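Uncharacterized protein (Enterococcus faecalis, PDB 2QRU) is of unknown function but adopts the alpha/beta-hydrolase fold and probably acts as a hydrolase. Local coordinates at residues Leu11-Thr16 and Thr82-Leu87; Ala63-Leu68 and Pro163-Pro168. All blocks are in the same frame, centred on the assembly; numbering follows the deposited sequence.

Contact 1. Residues Leu11-Thr16 and Thr82-Leu87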
ATOM      1  N   LEU A  11       6.914  10.832 -14.033  1.00 25.59           N
ATOM      2  CA  LEU A  11       5.797  10.785 -14.943  1.00 25.45           C
ATOM      3  C   LEU A  11       5.238  12.201 -15.112  1.00 26.75           C
ATOM      4  O   LEU A  11       5.538  13.096 -14.310  1.00 26.79           O
ATOM      5  CB  LEU A  11       4.715   9.837 -14.377  1.00 25.21           C
ATOM      6  CG  LEU A  11       5.236   8.412 -14.102  1.00 23.86           C
ATOM      7  CD1 LEU A  11       4.219   7.604 -13.276  1.00 24.18           C
ATOM      8  CD2 LEU A  11       5.610   7.664 -15.392  1.00 25.11           C
ATOM      9  N   ALA A  12       4.421  12.376 -16.144  1.00 27.09           N
ATOM     10  CA  ALA A  12       3.874  13.686 -16.530  1.00 27.84           C
ATOM     11  C   ALA A  12       3.234  14.513 -15.405  1.00 28.20           C
ATOM     12  O   ALA A  12       3.312  15.743 -15.418  1.00 28.60           O
ATOM     13  CB  ALA A  12       2.892  13.506 -17.650  1.00 27.88           C
ATOM     14  N   ASN A  13       2.591  13.849 -14.447  1.00 27.64           N
ATOM     15  CA  ASN A  13       1.885  14.549 -13.372  1.00 27.44           C
ATOM     16  C   ASN A  13       2.770  14.851 -12.156  1.00 27.59           C
ATOM     17  O   ASN A  13       2.287  15.391 -11.157  1.00 28.50           O
ATOM     18  CB  ASN A  13       0.625  13.766 -12.946  1.00 27.10           C
ATOM     19  CG  ASN A  13       0.954  12.480 -12.230  1.00 27.72           C
ATOM     20  OD1 ASN A  13       2.108  12.037 -12.229  1.00 25.42           O
ATOM     21  ND2 ASN A  13      -0.066  11.861 -11.619  1.00 25.13           N
ATOM     22  N   GLY A  14       4.063  14.523 -12.250  1.00 28.46           N
ATOM     23  CA  GLY A  14       4.997  14.796 -11.156  1.00 28.49           C
ATOM     24  C   GLY A  14       5.306  13.617 -10.245  1.00 29.01           C
ATOM     25  O   GLY A  14       6.267  13.679  -9.463  1.00 29.77           O
ATOM     26  N   ALA A  15       4.505  12.545 -10.330  1.00 27.29           N
ATOM     27  CA  ALA A  15       4.807  11.315  -9.620  1.00 26.98           C
ATOM     28  C   ALA A  15       6.093  10.689 -10.147  1.00 26.24           C
ATOM     29  O   ALA A  15       6.345  10.700 -11.346  1.00 26.88           O
ATOM     30  CB  ALA A  15       3.659  10.294  -9.761  1.00 25.83           C
ATOM     31  N   THR A  16       6.886  10.140  -9.243  1.00 25.84           N
ATOM     32  CA  THR A  16       8.054   9.389  -9.664  1.00 25.20           C
ATOM     33  C   THR A  16       7.870   7.924  -9.294  1.00 25.27           C
ATOM     34  O   THR A  16       7.097   7.583  -8.390  1.00 24.68           O
ATOM     35  CB  THR A  16       9.361   9.926  -9.064  1.00 26.11           C
ATOM     36  OG1 THR A  16       9.411   9.621  -7.670  1.00 29.60           O
ATOM     37  CG2 THR A  16       9.497  11.432  -9.262  1.00 21.78           C
ATOM     38  N   THR A  82      -5.042   6.738  -9.721  1.00 23.31           N
ATOM     39  CA  THR A  82      -5.554   6.184 -10.973  1.00 23.85           C
ATOM     40  C   THR A  82      -4.863   6.876 -12.152  1.00 23.13           C
ATOM     41  O   THR A  82      -4.308   6.204 -13.025  1.00 23.26           O
ATOM     42  CB  THR A  82      -7.062   6.368 -11.082  1.00 24.52           C
ATOM     43  OG1 THR A  82      -7.701   5.744  -9.959  1.00 23.92           O
ATOM     44  CG2 THR A  82      -7.580   5.728 -12.361  1.00 25.19           C
ATOM     45  N   GLU A  83      -4.817   8.203 -12.109  1.00 23.06           N
ATOM     46  CA  GLU A  83      -4.099   8.986 -13.131  1.00 23.84           C
ATOM     47  C   GLU A  83      -2.666   8.484 -13.292  1.00 23.34           C
ATOM     48  O   GLU A  83      -2.171   8.286 -14.430  1.00 24.41           O
ATOM     49  CB  GLU A  83      -4.055  10.478 -12.771  1.00 23.83           C
ATOM     50  CG  GLU A  83      -3.301  11.296 -13.846  1.00 24.35           C
ATOM     51  CD  GLU A  83      -3.050  12.768 -13.486  1.00 26.72           C
ATOM     52  OE1 GLU A  83      -2.903  13.077 -12.274  1.00 26.46           O
ATOM     53  OE2 GLU A  83      -2.967  13.600 -14.441  1.00 26.30           O
ATOM     54  N   THR A  84      -1.989   8.342 -12.156  1.00 23.19           N
ATOM     55  CA  THR A  84      -0.581   7.944 -12.118  1.00 24.00           C
ATOM     56  C   THR A  84      -0.400   6.556 -12.720  1.00 23.47           C
ATOM     57  O   THR A  84       0.537   6.323 -13.518  1.00 23.79           O
ATOM     58  CB  THR A  84      -0.028   7.981 -10.681  1.00 24.08           C
ATOM     59  OG1 THR A  84      -0.228   9.303 -10.140  1.00 24.22           O
ATOM     60  CG2 THR A  84       1.466   7.672 -10.684  1.00 24.69           C
ATOM     61  N   PHE A  85      -1.310   5.645 -12.372  1.00 23.15           N
ATOM     62  CA  PHE A  85      -1.213   4.306 -12.942  1.00 23.06           C
ATOM     63  C   PHE A  85      -1.373   4.342 -14.454  1.00 23.26           C
ATOM     64  O   PHE A  85      -0.632   3.674 -15.180  1.00 22.63           O
ATOM     65  CB  PHE A  85      -2.223   3.317 -12.352  1.00 23.45           C
ATOM     66  CG  PHE A  85      -2.008   1.933 -12.870  1.00 24.08           C
ATOM     67  CD1 PHE A  85      -1.131   1.066 -12.206  1.00 23.15           C
ATOM     68  CD2 PHE A  85      -2.586   1.525 -14.080  1.00 24.28           C
ATOM     69  CE1 PHE A  85      -0.873  -0.217 -12.724  1.00 24.84           C
ATOM     70  CE2 PHE A  85      -2.319   0.226 -14.595  1.00 24.94           C
ATOM     71  CZ  PHE A  85      -1.481  -0.616 -13.924  1.00 23.89           C
ATOM     72  N   GLN A  86      -2.355   5.114 -14.923  1.00 23.47           N
ATOM     73  CA  GLN A  86      -2.583   5.226 -16.352  1.00 23.93           C
ATOM     74  C   GLN A  86      -1.329   5.735 -17.100  1.00 23.98           C
ATOM     75  O   GLN A  86      -0.964   5.173 -18.128  1.00 25.41           O
ATOM     76  CB  GLN A  86      -3.796   6.107 -16.641  1.00 24.88           C
ATOM     77  CG  GLN A  86      -5.104   5.462 -16.243  1.00 26.61           C
ATOM     78  CD  GLN A  86      -6.266   6.336 -16.685  1.00 30.71           C
ATOM     79  OE1 GLN A  86      -6.664   7.265 -15.979  1.00 32.97           O
ATOM     80  NE2 GLN A  86      -6.775   6.080 -17.886  1.00 33.19           N
ATOM     81  N   LEU A  87      -0.657   6.745 -16.549  1.00 23.14           N
ATOM     82  CA  LEU A  87       0.615   7.244 -17.123  1.00 24.04           C
ATOM     83  C   LEU A  87       1.705   6.172 -17.059  1.00 23.67           C
ATOM     84  O   LEU A  87       2.473   5.987 -18.014  1.00 24.79           O
ATOM     85  CB  LEU A  87       1.086   8.504 -16.403  1.00 23.58           C
ATOM     86  CG  LEU A  87       0.170   9.728 -16.515  1.00 23.51           C
ATOM     87  CD1 LEU A  87       0.568  10.808 -15.509  1.00 26.11           C
ATOM     88  CD2 LEU A  87       0.110  10.277 -17.958  1.00 22.63           C
TER

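Contact 2. Residues Ala63-Leu68 and Pro163-Pro168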
ATOM      1  N   ALA A  63       8.039   0.837  -7.976  1.00 24.55           N
ATOM      2  CA  ALA A  63       7.687   1.347  -6.655  1.00 24.62           C
ATOM      3  C   ALA A  63       7.227   2.791  -6.830  1.00 25.38           C
ATOM      4  O   ALA A  63       8.008   3.633  -7.267  1.00 24.98           O
ATOM      5  CB  ALA A  63       8.894   1.262  -5.711  1.00 23.57           C
ATOM      6  N   LEU A  64       5.966   3.070  -6.510  1.00 24.80           N
ATOM      7  CA  LEU A  64       5.314   4.280  -7.032  1.00 24.54           C
ATOM      8  C   LEU A  64       4.988   5.334  -5.959  1.00 24.82           C
ATOM      9  O   LEU A  64       4.551   4.993  -4.851  1.00 24.59           O
ATOM     10  CB  LEU A  64       4.012   3.850  -7.777  1.00 24.54           C
ATOM     11  CG  LEU A  64       3.252   4.859  -8.630  1.00 24.61           C
ATOM     12  CD1 LEU A  64       4.156   5.432  -9.748  1.00 23.75           C
ATOM     13  CD2 LEU A  64       1.945   4.261  -9.227  1.00 26.38           C
ATOM     14  N   ASP A  65       5.176   6.615  -6.304  1.00 23.47           N
ATOM     15  CA  ASP A  65       4.749   7.693  -5.404  1.00 24.23           C
ATOM     16  C   ASP A  65       3.233   7.808  -5.369  1.00 24.17           C
ATOM     17  O   ASP A  65       2.565   7.611  -6.389  1.00 24.89           O
ATOM     18  CB  ASP A  65       5.232   9.058  -5.924  1.00 23.89           C
ATOM     19  CG  ASP A  65       6.728   9.310  -5.752  1.00 25.17           C
ATOM     20  OD1 ASP A  65       7.446   8.590  -5.036  1.00 25.04           O
ATOM     21  OD2 ASP A  65       7.186  10.293  -6.366  1.00 25.80           O
ATOM     22  N   TYR A  66       2.703   8.232  -4.221  1.00 22.97           N
ATOM     23  CA  TYR A  66       1.345   8.748  -4.173  1.00 23.60           C
ATOM     24  C   TYR A  66       1.253   9.965  -3.236  1.00 23.85           C
ATOM     25  O   TYR A  66       2.120  10.168  -2.365  1.00 24.63           O
ATOM     26  CB  TYR A  66       0.380   7.614  -3.818  1.00 23.46           C
ATOM     27  CG  TYR A  66       0.656   6.907  -2.497  1.00 24.04           C
ATOM     28  CD1 TYR A  66       0.261   7.493  -1.270  1.00 24.75           C
ATOM     29  CD2 TYR A  66       1.300   5.640  -2.465  1.00 25.07           C
ATOM     30  CE1 TYR A  66       0.476   6.850  -0.058  1.00 25.12           C
ATOM     31  CE2 TYR A  66       1.497   4.981  -1.244  1.00 25.37           C
ATOM     32  CZ  TYR A  66       1.080   5.572  -0.053  1.00 24.34           C
ATOM     33  OH  TYR A  66       1.256   4.907   1.145  1.00 25.07           O
ATOM     34  N   LEU A  67       0.243  10.795  -3.449  1.00 24.40           N
ATOM     35  CA  LEU A  67       0.093  12.009  -2.644  1.00 24.51           C
ATOM     36  C   LEU A  67      -0.236  11.675  -1.182  1.00 25.18           C
ATOM     37  O   LEU A  67      -0.866  10.625  -0.893  1.00 24.72           O
ATOM     38  CB  LEU A  67      -0.982  12.922  -3.264  1.00 25.46           C
ATOM     39  CG  LEU A  67      -0.562  13.526  -4.609  1.00 26.26           C
ATOM     40  CD1 LEU A  67      -1.755  14.243  -5.213  1.00 26.27           C
ATOM     41  CD2 LEU A  67       0.643  14.503  -4.475  1.00 25.90           C
ATOM     42  N   LEU A  68       0.157  12.577  -0.273  1.00 25.25           N
ATOM     43  CA  LEU A  68      -0.000  12.336   1.156  1.00 25.10           C
ATOM     44  C   LEU A  68      -0.897  13.377   1.794  1.00 25.33           C
ATOM     45  O   LEU A  68      -0.874  14.554   1.415  1.00 24.89           O
ATOM     46  CB  LEU A  68       1.346  12.314   1.885  1.00 24.97           C
ATOM     47  CG  LEU A  68       2.380  11.302   1.372  1.00 25.22           C
ATOM     48  CD1 LEU A  68       3.695  11.509   2.091  1.00 25.43           C
ATOM     49  CD2 LEU A  68       1.861   9.858   1.539  1.00 24.90           C
ATOM     50  N   PRO A 163       1.446  20.030  -1.990  1.00 29.17           N
ATOM     51  CA  PRO A 163       1.381  18.586  -2.299  1.00 29.04           C
ATOM     52  C   PRO A 163       2.705  17.893  -2.031  1.00 28.31           C
ATOM     53  O   PRO A 163       3.769  18.464  -2.280  1.00 27.51           O
ATOM     54  CB  PRO A 163       1.115  18.560  -3.814  1.00 29.37           C
ATOM     55  CG  PRO A 163       0.385  19.850  -4.060  1.00 30.27           C
ATOM     56  CD  PRO A 163       1.139  20.834  -3.191  1.00 29.33           C
ATOM     57  N   VAL A 164       2.636  16.643  -1.566  1.00 27.28           N
ATOM     58  CA  VAL A 164       3.847  15.892  -1.225  1.00 27.31           C
ATOM     59  C   VAL A 164       3.773  14.499  -1.875  1.00 26.64           C
ATOM     60  O   VAL A 164       2.831  13.740  -1.622  1.00 26.50           O
ATOM     61  CB  VAL A 164       4.043  15.779   0.321  1.00 27.39           C
ATOM     62  CG1 VAL A 164       5.307  14.929   0.652  1.00 29.33           C
ATOM     63  CG2 VAL A 164       4.136  17.187   0.975  1.00 28.01           C
ATOM     64  N   TRP A 165       4.749  14.206  -2.735  1.00 26.97           N
ATOM     65  CA  TRP A 165       4.812  12.938  -3.493  1.00 26.93           C
ATOM     66  C   TRP A 165       5.620  11.872  -2.787  1.00 26.93           C
ATOM     67  O   TRP A 165       5.487  10.675  -3.107  1.00 26.73           O
ATOM     68  CB  TRP A 165       5.456  13.152  -4.869  1.00 27.64           C
ATOM     69  CG  TRP A 165       4.596  13.759  -5.927  1.00 28.54           C
ATOM     70  CD1 TRP A 165       4.766  14.978  -6.511  1.00 29.18           C
ATOM     71  CD2 TRP A 165       3.422  13.185  -6.528  1.00 28.43           C
ATOM     72  NE1 TRP A 165       3.793  15.192  -7.456  1.00 29.72           N
ATOM     73  CE2 TRP A 165       2.961  14.104  -7.492  1.00 29.11           C
ATOM     74  CE3 TRP A 165       2.738  11.967  -6.371  1.00 27.13           C
ATOM     75  CZ2 TRP A 165       1.823  13.865  -8.266  1.00 28.94           C
ATOM     76  CZ3 TRP A 165       1.611  11.740  -7.148  1.00 27.40           C
ATOM     77  CH2 TRP A 165       1.177  12.668  -8.083  1.00 28.20           C
ATOM     78  N   ASP A 166       6.483  12.295  -1.858  1.00 26.31           N
ATOM     79  CA  ASP A 166       7.438  11.381  -1.231  1.00 25.83           C
ATOM     80  C   ASP A 166       8.003  11.981   0.043  1.00 26.27           C
ATOM     81  O   ASP A 166       8.224  13.205   0.132  1.00 26.12           O
ATOM     82  CB  ASP A 166       8.571  11.095  -2.228  1.00 25.79           C
ATOM     83  CG  ASP A 166       9.538  10.022  -1.750  1.00 26.54           C
ATOM     84  OD1 ASP A 166       9.089   8.988  -1.174  1.00 25.66           O
ATOM     85  OD2 ASP A 166      10.745  10.194  -2.029  1.00 27.00           O
ATOM     86  N   ASP A 167       8.240  11.121   1.026  1.00 25.85           N
ATOM     87  CA  ASP A 167       8.771  11.511   2.328  1.00 26.01           C
ATOM     88  C   ASP A 167       9.920  10.554   2.646  1.00 26.16           C
ATOM     89  O   ASP A 167       9.784   9.663   3.493  1.00 26.45           O
ATOM     90  CB  ASP A 167       7.627  11.450   3.361  1.00 26.14           C
ATOM     91  CG  ASP A 167       8.079  11.719   4.790  1.00 25.89           C
ATOM     92  OD1 ASP A 167       9.032  12.513   5.028  1.00 27.29           O
ATOM     93  OD2 ASP A 167       7.446  11.125   5.694  1.00 25.61           O
ATOM     94  N   PRO A 168      11.051  10.705   1.924  1.00 26.53           N
ATOM     95  CA  PRO A 168      12.095   9.649   1.929  1.00 27.59           C
ATOM     96  C   PRO A 168      12.765   9.358   3.281  1.00 28.27           C
ATOM     97  O   PRO A 168      13.333   8.281   3.455  1.00 29.27           O
ATOM     98  CB  PRO A 168      13.120  10.144   0.903  1.00 27.45           C
ATOM     99  CG  PRO A 168      12.888  11.638   0.809  1.00 27.12           C
ATOM    100  CD  PRO A 168      11.397  11.832   1.037  1.00 25.34           C
TER
HETATM  101  O   HOH W   1       7.047   7.620  -2.220  1.00 24.71           O
HETATM  102  O   HOH W   2       4.250   8.744  -1.698  1.00 24.71           O
HETATM  103  O   HOH W   3       0.174  15.770  -0.763  1.00 28.72           O

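Contact 1. Residues Leu11-Thr16 and Thr82-Leu87
Asn13 reaches from the turn joining the first two strands of this alpha/beta-hydrolase sheet, 7-10 and 16-20, to helix 74-93, where its amide meets Glu83 and Thr84. Leu11 to Gly14 form a type I beta turn, and Asn13 adds an Asx turn. The Asn13 side chain leaves the backbone with CG between N and the carbonyl carbon (chi1 70°), which carries the amide out toward the helix; chi2 (-12°) then turns OD1 back to the loop and ND2 to the helix. CB of Asn13 lies beside the Glu83 carboxylate, 3.8 Å from CD. The next atom, CG, rests on the CD1 methyl of Leu87 at 3.7 Å. OD1 accepts from the backbone N of Ala15, 3.1 Å away, with the donor well above the carbonyl plane. At the tip, ND2 gives one bond to Thr84 OG1 at 3.0 Å and another to Glu83 OE1 at 3.2 Å. Both acceptors lie close to the amide plane, and both bonds are nearly straight, so the amide's rotation is fixed by three partners. The carboxylate stands almost perpendicular to the amide, at 87°, and OE1 is met from above its plane.

Thr84 OG1 is also hydrogen-bonded to Thr80 O, one turn earlier in the helix. The same side chain presents CG2 to the loop, where it touches both Leu11 CD1 and Ala15 CB. Leu11 and Thr84 also pack on Leu64 of strand 59-64, joining turn and helix to the sheet. The tightest apolar approach is Thr84 CG2 to Ala15 CB, at 3.5 Å.

Contact 2. Residues Ala63-Leu68 and Pro163-Pro168
Leu67 lays its CD2 methyl over one face of the Trp165 indole in a CH-pi contact, 3.6 Å from the centroid of the six-membered ring and only 9° off its normal. With CG anti to the carbonyl carbon (chi1 -68°), the leucine branch is carried onto the ring, where CG comes within 3.8 Å of CZ3. CD2 also reaches CB of Pro163, so this one methyl serves two side chains of the loop.

Asp65 crosses Trp165 at about a right angle, its carboxylate tilted 25° from the indole plane and its OD2 beside Trp165 CB. Asp166 brings a second carboxylate, turned only slightly from the first. Water 1 lies close to OD1 of each acid; Lys43, in a salt bridge with Asp65, probably eases the repulsion between them, and Asp166 OD1 has a further bond from Thr42. Further along, Leu68 CD1 meets Val164 CG1 obliquely at 4.0 Å and also approaches CB of Asp167.

The backbones contribute little direct bonding. Leu68 N makes a weak, bent bond to Val164 O at 3.2 Å, and Leu67 CA-H points to the same oxygen. Water supplies the rest: water 2 joins Tyr66 N to Trp165 O, while water 3 links Val164 N to Leu68 O.

Tyr66 points away from the loop, its ring stacked on His34 and its OH bonded to His34 O. The 163-168 loop thus covers the chain leaving strand 59-64, with Leu67 and Trp165 both packed against Thr80 of helix 74-93 and Leu64 buried between that helix and strand 28-33.

Contacts 1 and 2 lie side by side, their centres about 11 Å apart, and the Trp165 ring joins them. Its CZ2 is 3.3 Å from Asn13 O, and its CE2 packs 3.6 Å from Ala15 N, so the turn at 11-16 borders both helix 74-93 and the 163-168 loop. A polar tie runs from Thr16 OG1 to Asp65 OD2 at 2.7 Å, a probable hydrogen bond, with Lys43 reaching both residues. Contact 2 is the one that approaches the presumed catalytic region: the Tyr66 side chain is about 6 Å from a bound phosphate ion, probably from the crystallisation liquor, and lies near a putative Ser104-His249-Asp221 triad without touching it.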